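Local coordinates for stage II sporulation protein E (SpoIIE) (Moorella thermoacetica, PDB 3ZT9) that probably acts as a manganese-dependent protein serine/threonine phosphatase of the PP2C type, serving a stressosome that controls secondary messenger signalling, at residues A[2-10]-A[23-34]. Numbering follows the deposited sequence. Where two conformers were deposited one is given.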
loop_
_atom_site.group_PDB
_atom_site.type_symbol
_atom_site.label_atom_id
_atom_site.label_comp_id
_atom_site.label_asym_id
_atom_site.label_seq_id
_atom_site.Cartn_x
_atom_site.Cartn_y
_atom_site.Cartn_z
ATOM N N GLU A 2 -4.161 -19.707 10.757
ATOM C CA GLU A 2 -2.720 -19.475 10.896
ATOM C C GLU A 2 -2.370 -18.021 10.591
ATOM O O GLU A 2 -3.097 -17.337 9.887
ATOM C CB GLU A 2 -1.915 -20.433 10.005
ATOM C CG GLU A 2 -1.977 -20.129 8.503
ATOM C CD GLU A 2 -2.588 -21.266 7.660
ATOM O OE1 GLU A 2 -3.510 -21.969 8.153
ATOM O OE2 GLU A 2 -2.130 -21.453 6.496
ATOM N N LYS A 3 -1.260 -17.541 11.136
ATOM C CA LYS A 3 -0.919 -16.120 11.073
ATOM C C LYS A 3 -0.730 -15.625 9.625
ATOM O O LYS A 3 -0.259 -16.379 8.763
ATOM C CB LYS A 3 0.367 -15.877 11.865
ATOM C CG LYS A 3 0.860 -14.438 11.840
ATOM C CD LYS A 3 2.359 -14.358 12.125
ATOM C CE LYS A 3 3.181 -14.416 10.834
ATOM N NZ LYS A 3 4.604 -14.013 11.030
ATOM N N LEU A 4 -1.092 -14.371 9.355
ATOM C CA LEU A 4 -0.753 -13.760 8.056
ATOM C C LEU A 4 0.689 -13.254 8.132
ATOM O O LEU A 4 1.021 -12.456 8.997
ATOM C CB LEU A 4 -1.734 -12.627 7.704
ATOM C CG LEU A 4 -1.673 -12.085 6.278
ATOM C CD1 LEU A 4 -2.229 -13.098 5.249
ATOM C CD2 LEU A 4 -2.418 -10.753 6.140
ATOM N N GLU A 5 1.555 -13.747 7.247
ATOM C CA GLU A 5 2.938 -13.326 7.195
ATOM C C GLU A 5 3.000 -12.016 6.420
ATOM O O GLU A 5 2.403 -11.916 5.342
ATOM C CB GLU A 5 3.769 -14.375 6.458
ATOM C CG GLU A 5 5.251 -14.078 6.458
ATOM C CD GLU A 5 6.120 -15.093 5.691
ATOM O OE1 GLU A 5 5.664 -15.815 4.746
ATOM O OE2 GLU A 5 7.305 -15.135 6.047
ATOM N N VAL A 6 3.718 -11.024 6.928
ATOM C CA VAL A 6 3.786 -9.749 6.187
ATOM C C VAL A 6 5.209 -9.241 6.138
ATOM O O VAL A 6 5.899 -9.215 7.161
ATOM C CB VAL A 6 2.939 -8.626 6.839
ATOM C CG1 VAL A 6 2.952 -7.373 5.960
ATOM C CG2 VAL A 6 1.511 -9.096 7.096
ATOM N N GLY A 7 5.650 -8.848 4.950
ATOM C CA GLY A 7 6.965 -8.264 4.762
ATOM C C GLY A 7 6.827 -6.826 4.272
ATOM O O GLY A 7 5.969 -6.511 3.433
ATOM N N ILE A 8 7.696 -5.954 4.799
ATOM C CA ILE A 8 7.750 -4.554 4.369
ATOM C C ILE A 8 9.170 -4.215 3.931
ATOM O O ILE A 8 10.124 -4.552 4.622
ATOM C CB ILE A 8 7.394 -3.615 5.528
ATOM C CG1 ILE A 8 5.930 -3.809 5.930
ATOM C CG2 ILE A 8 7.654 -2.164 5.140
ATOM C CD1 ILE A 8 5.503 -2.906 7.113
ATOM N N TYR A 9 9.306 -3.448 2.844
ATOM C CA TYR A 9 10.608 -2.909 2.450
ATOM C C TYR A 9 10.436 -1.495 1.961
ATOM O O TYR A 9 9.496 -1.208 1.212
ATOM C CB TYR A 9 11.195 -3.720 1.307
ATOM C CG TYR A 9 12.476 -3.155 0.711
ATOM C CD1 TYR A 9 13.716 -3.471 1.275
ATOM C CD2 TYR A 9 12.454 -2.362 -0.447
ATOM C CE1 TYR A 9 14.904 -2.976 0.724
ATOM C CE2 TYR A 9 13.661 -1.871 -1.006
ATOM C CZ TYR A 9 14.867 -2.201 -0.421
ATOM O OH TYR A 9 16.049 -1.724 -0.979
ATOM N N THR A 10 11.322 -0.603 2.371
ATOM C CA THR A 10 11.329 0.751 1.764
ATOM C C THR A 10 12.795 1.142 1.512
ATOM O O THR A 10 13.723 0.616 2.177
ATOM C CB THR A 10 10.698 1.861 2.693
ATOM O OG1 THR A 10 11.473 2.025 3.885
ATOM C CG2 THR A 10 9.242 1.531 3.070
ATOM N N CYS A 23 4.914 2.899 4.719
ATOM C CA CYS A 23 4.134 1.654 4.836
ATOM C C CYS A 23 3.456 1.542 6.213
ATOM O O CYS A 23 3.995 1.999 7.223
ATOM C CB CYS A 23 5.070 0.435 4.651
ATOM S SG CYS A 23 5.725 0.348 2.981
ATOM N N LEU A 24 2.281 0.908 6.242
ATOM C CA LEU A 24 1.580 0.586 7.487
ATOM C C LEU A 24 1.080 -0.850 7.398
ATOM O O LEU A 24 0.533 -1.260 6.377
ATOM C CB LEU A 24 0.357 1.485 7.656
ATOM C CG LEU A 24 -0.550 1.157 8.850
ATOM C CD1 LEU A 24 0.134 1.504 10.147
ATOM C CD2 LEU A 24 -1.853 1.919 8.730
ATOM N N VAL A 25 1.332 -1.619 8.439
ATOM C CA VAL A 25 0.683 -2.912 8.648
ATOM C C VAL A 25 0.122 -2.854 10.045
ATOM O O VAL A 25 0.863 -2.668 11.005
ATOM C CB VAL A 25 1.666 -4.110 8.536
ATOM C CG1 VAL A 25 0.960 -5.393 8.874
ATOM C CG2 VAL A 25 2.246 -4.125 7.090
ATOM N N LYS A 26 -1.179 -3.036 10.183
ATOM C CA LYS A 26 -1.790 -2.945 11.499
ATOM C C LYS A 26 -2.835 -4.035 11.662
ATOM O O LYS A 26 -3.665 -4.232 10.789
ATOM C CB LYS A 26 -2.383 -1.539 11.696
ATOM C CG LYS A 26 -2.911 -1.251 13.127
ATOM C CD LYS A 26 -1.914 -1.687 14.207
ATOM C CE LYS A 26 -2.322 -1.320 15.662
ATOM N NZ LYS A 26 -3.530 -1.993 16.258
ATOM N N ARG A 27 -2.744 -4.774 12.764
ATOM C CA ARG A 27 -3.565 -5.945 12.991
ATOM C C ARG A 27 -4.511 -5.588 14.106
ATOM O O ARG A 27 -4.103 -5.088 15.160
ATOM C CB ARG A 27 -2.712 -7.160 13.378
ATOM C CG ARG A 27 -1.423 -7.302 12.564
ATOM C CD ARG A 27 -0.701 -8.609 12.855
ATOM N NE ARG A 27 0.546 -8.748 12.095
ATOM C CZ ARG A 27 0.752 -9.649 11.136
ATOM N NH1 ARG A 27 -0.206 -10.503 10.795
ATOM N NH2 ARG A 27 1.920 -9.699 10.516
ATOM N N VAL A 28 -5.782 -5.842 13.857
ATOM C CA VAL A 28 -6.840 -5.408 14.741
ATOM C C VAL A 28 -7.969 -6.431 14.717
ATOM O O VAL A 28 -8.791 -6.436 13.797
ATOM C CB VAL A 28 -7.359 -4.029 14.296
ATOM C CG1 VAL A 28 -8.828 -3.876 14.605
ATOM C CG2 VAL A 28 -6.544 -2.931 14.940
ATOM N N GLU A 29 -7.985 -7.318 15.709
ATOM C CA GLU A 29 -9.084 -8.266 15.857
ATOM C C GLU A 29 -9.364 -9.056 14.564
ATOM O O GLU A 29 -10.441 -8.955 13.991
ATOM C CB GLU A 29 -10.354 -7.517 16.300
ATOM C CG GLU A 29 -11.203 -6.978 15.132
ATOM C CD GLU A 29 -11.196 -5.470 15.007
ATOM O OE1 GLU A 29 -11.073 -4.782 16.057
ATOM O OE2 GLU A 29 -11.320 -4.983 13.851
ATOM N N GLY A 30 -8.408 -9.841 14.091
ATOM C CA GLY A 30 -8.653 -10.615 12.886
ATOM C C GLY A 30 -8.871 -9.791 11.618
ATOM O O GLY A 30 -9.137 -10.361 10.553
ATOM N N VAL A 31 -8.763 -8.468 11.724
ATOM C CA VAL A 31 -8.722 -7.596 10.537
ATOM C C VAL A 31 -7.358 -6.963 10.408
ATOM O O VAL A 31 -6.887 -6.290 11.325
ATOM C CB VAL A 31 -9.699 -6.423 10.601
ATOM C CG1 VAL A 31 -9.696 -5.629 9.283
ATOM C CG2 VAL A 31 -11.136 -6.911 10.947
ATOM N N ILE A 32 -6.755 -7.104 9.240
ATOM C CA ILE A 32 -5.426 -6.567 8.996
ATOM C C ILE A 32 -5.528 -5.428 7.981
ATOM O O ILE A 32 -6.215 -5.567 6.960
ATOM C CB ILE A 32 -4.484 -7.671 8.462
ATOM C CG1 ILE A 32 -4.410 -8.823 9.465
ATOM C CG2 ILE A 32 -3.103 -7.102 8.214
ATOM C CD1 ILE A 32 -3.351 -9.836 9.171
ATOM N N PHE A 33 -4.886 -4.305 8.274
ATOM C CA PHE A 33 -4.828 -3.208 7.331
ATOM C C PHE A 33 -3.416 -3.103 6.764
ATOM O O PHE A 33 -2.427 -3.211 7.484
ATOM C CB PHE A 33 -5.188 -1.901 8.011
ATOM C CG PHE A 33 -6.615 -1.863 8.526
ATOM C CD1 PHE A 33 -6.956 -2.527 9.700
ATOM C CD2 PHE A 33 -7.595 -1.159 7.846
ATOM C CE1 PHE A 33 -8.275 -2.489 10.193
ATOM C CE2 PHE A 33 -8.893 -1.101 8.344
ATOM C CZ PHE A 33 -9.223 -1.761 9.526
ATOM N N LEU A 34 -3.347 -2.896 5.457
ATOM C CA LEU A 34 -2.065 -2.808 4.765
ATOM C C LEU A 34 -2.100 -1.552 3.933
ATOM O O LEU A 34 -2.992 -1.416 3.114
ATOM C CB LEU A 34 -1.889 -4.003 3.784
ATOM C CG LEU A 34 -2.120 -5.413 4.360
ATOM C CD1 LEU A 34 -2.172 -6.401 3.206
ATOM C CD2 LEU A 34 -1.007 -5.802 5.296
HETATM O O HOH W 1 -2.711 -12.514 11.291
#
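Arg27 meets Leu4 between the two layers of a PP2C-type beta sandwich, and it shows how a long polar side chain can bond at the border of an apolar interface. From CB the chain leaves with CG beside its own backbone N (chi1 -42°) and stays extended through CD to NE, which carries the guanidinium to the Leu4 carbonyl, in the segment leading into strand 6-11. At the tip both terminal nitrogens converge on one oxygen: Arg27 NH1 lies 2.9 Å from Leu4 O, on a lone pair, and Arg27 NH2 reaches it at 3.3 Å by a more bent bond. With Leu4 O close to the guanidinium plane, this double grip should limit the group's rotation. A water bonded to Leu4 N also bonds Arg27 NH1, weakly. Arg27 NH2 further packs obliquely against Val6 CG2 at 3.5 Å.

Beside these bonds the contact is apolar. Val25 CG2 touches both Val6 CG1 and Ile8 CD1, and Ile8 CG2 rests on Cys23 CB (3.7 Å). Ile32, in the conformer given, reaches Leu4. Strands 6-11 and 21-28 thus pack face to face as edge strands of different sheets; strand 187-192 flanks the former, while helix 43-60 covers the latter at Leu24 and Lys26.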